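Local coordinates for vacuolar protein sorting protein 36 (Saccharomyces cerevisiae, PDB 2CAY) that serves in ESCRT-II during protein sorting into multivesicular bodies, its N-terminal GLUE (split PH) domain probably binding membrane lipids and linking the complex to ESCRT-I, at residues Pro96-Phe101 with Val112-Arg117; Leu24-Glu29 with Thr58-Ile63. All blocks are in the same frame, centred on the assembly; numbering follows the deposited sequence.

Contact 1: residues Pro96-Phe101 with Val112-Arg117; sequences PRLILF and VQLSFR. With SO4 (sulfate ion), chain C.
L98 and L114 sit opposite one another as an antiparallel hydrogen-bonded pair, and the side of the hairpin they share with L100, V112 and F116 is a row of apolar bumps. The two leucines run side by side and point the same way, L98 CD2 reaching L114 CD1 at 4.0 Å; L98 has CG anti to the backbone N (chi1 -178°), L114 anti to the carbonyl carbon. L98 CB also meets the edge of the F116 ring, in its plane, 3.8 Å from F116 CE2, while L100 crosses V112 with CD1 against CG1. Helix 122-137 packs on part of this surface, L98 on S125 and T128, L114 and F116 on F124; V112 meets W12.

The other side, formed by R97, I99, Q113 and S115, is polar at one end. Q113 extends along I99, whose CD1 lies 3.7 Å from Q113 CG, and turns its amide oxygen to R97. The bond from R97 NH1 to Q113 OE1 (2.8 Å) lies in the guanidinium plane but comes in above the carbonyl plane. A bend at chi2 (-81°) swings the R97 guanidinium across toward the neighbouring strand, its edge also meeting a sulfate, probably from the crystallisation liquor. NE and NH2 both donate to sulfate O4; S115 OG donates to O1 at 2.8 Å, and R117 NH2 meets that same O1 at 2.9 Å. Y41 and S95 complete the anion site. Hydrogen-bonded pairs (L98-L114, L100-V112) alternate with non-hydrogen-bonded ones (R97-S115, I99-Q113) in this beta hairpin of the PH-type fold, capped by its C-terminal helix.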
loop_
_atom_site.group_PDB
_atom_site.type_symbol
_atom_site.label_atom_id
_atom_site.label_comp_id
_atom_site.label_asym_id
_atom_site.label_seq_id
_atom_site.Cartn_x
_atom_site.Cartn_y
_atom_site.Cartn_z
ATOM N N PRO A 96 6.272 9.177 -6.391
ATOM C CA PRO A 96 6.610 8.279 -5.258
ATOM C C PRO A 96 7.011 9.086 -4.006
ATOM O O PRO A 96 7.404 10.249 -4.138
ATOM C CB PRO A 96 7.814 7.452 -5.767
ATOM C CG PRO A 96 7.987 7.781 -7.207
ATOM C CD PRO A 96 7.186 9.023 -7.547
ATOM N N ARG A 97 6.887 8.479 -2.837
ATOM C CA ARG A 97 7.067 9.176 -1.553
ATOM C C ARG A 97 7.961 8.346 -0.665
ATOM O O ARG A 97 7.865 7.094 -0.618
ATOM C CB ARG A 97 5.724 9.326 -0.831
ATOM C CG ARG A 97 4.586 9.960 -1.642
ATOM C CD ARG A 97 4.678 11.453 -1.656
ATOM N NE ARG A 97 3.519 12.051 -2.368
ATOM C CZ ARG A 97 2.359 12.412 -1.820
ATOM N NH1 ARG A 97 2.128 12.245 -0.521
ATOM N NH2 ARG A 97 1.385 12.915 -2.613
ATOM N N LEU A 98 8.821 9.030 0.074
ATOM C CA LEU A 98 9.490 8.386 1.200
ATOM C C LEU A 98 8.898 8.934 2.518
ATOM O O LEU A 98 8.960 10.129 2.773
ATOM C CB LEU A 98 11.013 8.553 1.130
ATOM C CG LEU A 98 11.804 7.860 2.267
ATOM C CD1 LEU A 98 11.699 6.325 2.145
ATOM C CD2 LEU A 98 13.275 8.292 2.277
ATOM N N ILE A 99 8.301 8.048 3.309
ATOM C CA ILE A 99 7.592 8.415 4.568
ATOM C C ILE A 99 8.535 8.222 5.753
ATOM O O ILE A 99 9.115 7.146 5.917
ATOM C CB ILE A 99 6.340 7.499 4.793
ATOM C CG1 ILE A 99 5.517 7.304 3.518
ATOM C CG2 ILE A 99 5.498 7.931 6.030
ATOM C CD1 ILE A 99 5.260 8.522 2.771
ATOM N N LEU A 100 8.731 9.282 6.525
ATOM C CA LEU A 100 9.606 9.239 7.718
ATOM C C LEU A 100 8.754 9.201 8.987
ATOM O O LEU A 100 7.963 10.130 9.230
ATOM C CB LEU A 100 10.521 10.476 7.744
ATOM C CG LEU A 100 11.195 10.796 6.405
ATOM C CD1 LEU A 100 12.072 12.082 6.525
ATOM C CD2 LEU A 100 12.015 9.613 5.937
ATOM N N PHE A 101 8.975 8.160 9.798
ATOM C CA PHE A 101 8.322 7.985 11.107
ATOM C C PHE A 101 9.254 8.387 12.241
ATOM O O PHE A 101 10.406 7.906 12.293
ATOM C CB PHE A 101 7.942 6.524 11.287
ATOM C CG PHE A 101 6.710 6.118 10.549
ATOM C CD1 PHE A 101 5.852 7.071 10.012
ATOM C CD2 PHE A 101 6.330 4.784 10.524
ATOM C CE1 PHE A 101 4.694 6.688 9.384
ATOM C CE2 PHE A 101 5.153 4.398 9.893
ATOM C CZ PHE A 101 4.348 5.364 9.323
ATOM N N VAL A 112 6.752 12.814 8.321
ATOM C CA VAL A 112 7.207 13.588 7.171
ATOM C C VAL A 112 7.152 12.758 5.906
ATOM O O VAL A 112 7.279 11.545 5.957
ATOM C CB VAL A 112 8.692 14.118 7.374
ATOM C CG1 VAL A 112 9.272 14.681 6.022
ATOM C CG2 VAL A 112 8.729 15.184 8.485
ATOM N N GLN A 113 6.967 13.408 4.768
ATOM C CA GLN A 113 7.198 12.715 3.478
ATOM C C GLN A 113 8.130 13.524 2.607
ATOM O O GLN A 113 8.058 14.759 2.576
ATOM C CB GLN A 113 5.916 12.489 2.690
ATOM C CG GLN A 113 4.666 12.142 3.532
ATOM C CD GLN A 113 3.453 11.952 2.641
ATOM O OE1 GLN A 113 3.529 11.221 1.642
ATOM N NE2 GLN A 113 2.338 12.635 2.972
ATOM N N LEU A 114 8.940 12.809 1.836
ATOM C CA LEU A 114 9.715 13.383 0.751
ATOM C C LEU A 114 9.021 12.964 -0.548
ATOM O O LEU A 114 8.754 11.759 -0.752
ATOM C CB LEU A 114 11.134 12.799 0.780
ATOM C CG LEU A 114 11.834 12.880 2.139
ATOM C CD1 LEU A 114 13.281 12.295 1.991
ATOM C CD2 LEU A 114 11.887 14.308 2.667
ATOM N N SER A 115 8.731 13.913 -1.424
ATOM C CA SER A 115 8.031 13.562 -2.639
ATOM C C SER A 115 8.937 13.761 -3.851
ATOM O O SER A 115 9.467 14.867 -4.069
ATOM C CB SER A 115 6.707 14.348 -2.743
ATOM O OG SER A 115 5.990 13.939 -3.905
ATOM N N PHE A 116 9.126 12.700 -4.640
ATOM C CA PHE A 116 10.135 12.728 -5.724
ATOM C C PHE A 116 9.570 13.054 -7.107
ATOM O O PHE A 116 9.020 12.178 -7.766
ATOM C CB PHE A 116 10.939 11.421 -5.789
ATOM C CG PHE A 116 11.668 11.083 -4.512
ATOM C CD1 PHE A 116 13.000 11.487 -4.331
ATOM C CD2 PHE A 116 11.033 10.386 -3.503
ATOM C CE1 PHE A 116 13.695 11.197 -3.147
ATOM C CE2 PHE A 116 11.729 10.061 -2.306
ATOM C CZ PHE A 116 13.057 10.486 -2.140
ATOM N N ARG A 117 9.769 14.282 -7.585
ATOM C CA ARG A 117 9.092 14.714 -8.828
ATOM C C ARG A 117 9.863 14.422 -10.118
ATOM O O ARG A 117 9.290 14.477 -11.207
ATOM C CB ARG A 117 8.709 16.202 -8.787
ATOM C CG ARG A 117 7.405 16.500 -8.052
ATOM C CD ARG A 117 7.509 16.161 -6.571
ATOM N NE ARG A 117 6.291 16.513 -5.830
ATOM C CZ ARG A 117 6.090 17.654 -5.160
ATOM N NH1 ARG A 117 6.993 18.618 -5.175
ATOM N NH2 ARG A 117 4.955 17.833 -4.491
HETATM S S SO4 C . 2.962 14.712 -5.404
HETATM O O1 SO4 C . 3.576 15.311 -4.234
HETATM O O2 SO4 C . 3.746 15.002 -6.606
HETATM O O3 SO4 C . 1.633 15.331 -5.553
HETATM O O4 SO4 C . 2.880 13.277 -5.318
HETATM O O HOH W 1 -0.057 12.888 1.233
#

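Contact 2: residues Leu24-Glu29 with Thr58-Ile63; sequences LLREGE and TSQRII
E29 closes a type II beta turn, R26 to E29, and points its carboxylate at T58 and R61, joining the loop before strand 31-35 to the tight turn of the 53-58/61-66 hairpin in this PH-type fold. R61 crosses E29 at about a right angle and grips it side-on: NE donates almost straight to OE2 (3.0 Å, 174°) and NH2 to OE1. Each carboxylate oxygen takes a further donor on its anti lone pair, OE1 from R26 N and OE2 from T58 OG1 at 2.6 Å. That hydroxyl itself accepts from the backbone N of Q60 and of R61, an ST turn and ST motif. With an alanine here instead of E29, the buried guanidinium of R61 is likely to lose its counter-charge, and R26 N and T58 OG1 their acceptor.

R26 lays its guanidinium flat over one face of R61, centres 4.0 Å apart and planes at 18°; I63 CD1 stands over the opposite face, toward its rim. The like charges are probably eased by E29 and by E78, which salt-bridges R26. Nearly coplanar with R26, the amide of Q60 offers OE1 to two nitrogens of the arginine, 3.2 Å to R26 NE and 3.0 Å to R26 NH2.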
loop_
_atom_site.group_PDB
_atom_site.type_symbol
_atom_site.label_atom_id
_atom_site.label_comp_id
_atom_site.label_asym_id
_atom_site.label_seq_id
_atom_site.Cartn_x
_atom_site.Cartn_y
_atom_site.Cartn_z
ATOM N N LEU A 24 26.262 23.579 4.686
ATOM C CA LEU A 24 27.435 23.647 5.540
ATOM C C LEU A 24 27.278 22.564 6.590
ATOM O O LEU A 24 26.374 22.617 7.419
ATOM C CB LEU A 24 27.561 25.046 6.188
ATOM C CG LEU A 24 27.638 26.218 5.191
ATOM C CD1 LEU A 24 27.811 27.559 5.896
ATOM C CD2 LEU A 24 28.745 26.010 4.183
ATOM N N LEU A 25 28.145 21.565 6.527
ATOM C CA LEU A 25 27.971 20.332 7.285
ATOM C C LEU A 25 28.758 20.357 8.580
ATOM O O LEU A 25 29.737 21.111 8.722
ATOM C CB LEU A 25 28.357 19.140 6.408
ATOM C CG LEU A 25 27.319 18.388 5.536
ATOM C CD1 LEU A 25 25.940 19.010 5.359
ATOM C CD2 LEU A 25 27.889 17.913 4.212
ATOM N N ARG A 26 28.320 19.533 9.524
ATOM C CA ARG A 26 28.955 19.455 10.823
ATOM C C ARG A 26 30.291 18.720 10.761
ATOM O O ARG A 26 30.577 18.014 9.782
ATOM C CB ARG A 26 27.979 18.855 11.836
ATOM C CG ARG A 26 26.686 19.666 11.844
ATOM C CD ARG A 26 25.790 19.441 13.038
ATOM N NE ARG A 26 25.120 18.156 13.003
ATOM C CZ ARG A 26 23.818 17.937 13.220
ATOM N NH1 ARG A 26 22.954 18.909 13.484
ATOM N NH2 ARG A 26 23.378 16.699 13.160
ATOM N N GLU A 27 31.129 18.915 11.780
ATOM C CA GLU A 27 32.412 18.236 11.820
ATOM C C GLU A 27 32.220 16.724 11.661
ATOM O O GLU A 27 31.443 16.099 12.391
ATOM C CB GLU A 27 33.180 18.567 13.109
ATOM C CG GLU A 27 34.548 17.871 13.215
ATOM C CD GLU A 27 35.611 18.716 13.938
ATOM O OE1 GLU A 27 35.612 19.979 13.808
ATOM O OE2 GLU A 27 36.466 18.105 14.624
ATOM N N GLY A 28 32.909 16.144 10.684
ATOM C CA GLY A 28 32.859 14.695 10.484
ATOM C C GLY A 28 31.558 14.199 9.848
ATOM O O GLY A 28 31.374 12.999 9.649
ATOM N N GLU A 29 30.642 15.115 9.552
ATOM C CA GLU A 29 29.420 14.748 8.829
ATOM C C GLU A 29 29.695 14.678 7.310
ATOM O O GLU A 29 30.226 15.634 6.734
ATOM C CB GLU A 29 28.320 15.757 9.155
ATOM C CG GLU A 29 26.964 15.383 8.581
ATOM C CD GLU A 29 25.916 16.500 8.728
ATOM O OE1 GLU A 29 26.260 17.666 9.064
ATOM O OE2 GLU A 29 24.730 16.209 8.479
ATOM N N THR A 58 22.991 12.594 4.661
ATOM C CA THR A 58 24.310 12.514 5.261
ATOM C C THR A 58 24.300 11.390 6.265
ATOM O O THR A 58 23.247 10.790 6.576
ATOM C CB THR A 58 24.769 13.847 5.964
ATOM O OG1 THR A 58 24.109 13.968 7.225
ATOM C CG2 THR A 58 24.526 15.105 5.117
ATOM N N SER A 59 25.486 11.101 6.789
ATOM C CA SER A 59 25.673 10.204 7.891
ATOM C C SER A 59 24.811 10.545 9.144
ATOM O O SER A 59 24.569 9.678 9.955
ATOM C CB SER A 59 27.184 10.173 8.294
ATOM O OG SER A 59 27.768 11.479 8.353
ATOM N N GLN A 60 24.357 11.786 9.280
ATOM C CA GLN A 60 23.636 12.220 10.472
ATOM C C GLN A 60 22.240 12.734 10.202
ATOM O O GLN A 60 21.424 12.756 11.112
ATOM C CB GLN A 60 24.396 13.376 11.146
ATOM C CG GLN A 60 25.809 12.997 11.607
ATOM C CD GLN A 60 26.506 14.157 12.287
ATOM O OE1 GLN A 60 25.860 15.081 12.758
ATOM N NE2 GLN A 60 27.837 14.109 12.337
ATOM N N ARG A 61 21.998 13.233 8.994
ATOM C CA ARG A 61 20.791 14.052 8.719
ATOM C C ARG A 61 20.189 13.788 7.344
ATOM O O ARG A 61 20.877 13.318 6.439
ATOM C CB ARG A 61 21.113 15.556 8.812
ATOM C CG ARG A 61 21.455 16.022 10.255
ATOM C CD ARG A 61 21.536 17.541 10.354
ATOM N NE ARG A 61 22.741 18.064 9.716
ATOM C CZ ARG A 61 22.997 19.366 9.577
ATOM N NH1 ARG A 61 22.128 20.279 10.006
ATOM N NH2 ARG A 61 24.126 19.764 8.993
ATOM N N ILE A 62 18.921 14.167 7.186
ATOM C CA ILE A 62 18.340 14.421 5.878
ATOM C C ILE A 62 18.187 15.927 5.764
ATOM O O ILE A 62 17.644 16.582 6.674
ATOM C CB ILE A 62 16.947 13.716 5.709
ATOM C CG1 ILE A 62 17.126 12.193 5.640
ATOM C CG2 ILE A 62 16.231 14.263 4.463
ATOM C CD1 ILE A 62 15.844 11.347 6.110
ATOM N N ILE A 63 18.653 16.484 4.657
ATOM C CA ILE A 63 18.686 17.919 4.483
ATOM C C ILE A 63 17.976 18.339 3.226
ATOM O O ILE A 63 18.246 17.832 2.151
ATOM C CB ILE A 63 20.144 18.433 4.449
ATOM C CG1 ILE A 63 20.851 18.178 5.806
ATOM C CG2 ILE A 63 20.188 19.941 4.010
ATOM C CD1 ILE A 63 22.383 18.354 5.718
HETATM O O HOH W 2 28.876 11.327 11.022
#

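How the contacts relate
Contacts 1 and 2 lie on opposite sides of the chain's centre, their centres 20 Å apart, and follow each other in series along the sequence. Contact 1 pairs two strands of one antiparallel sheet; contact 2 joins a loop to the turn and strand 61-66 of the other. The two meet in the interior, where L100 CD1 of contact 1 packs against I62 CD1 of contact 2 at 3.9 Å, I62 pointing away from the loop 24-29. Both gather arginines, yet differently balanced: contact 1 directs them to a sulfate, whereas in contact 2 the counter-charges come from the protein, E29 and E78. The sulfate sits at contact 1, with Y41 and S95 also bonded to it, and neither segment of contact 2 reaches it.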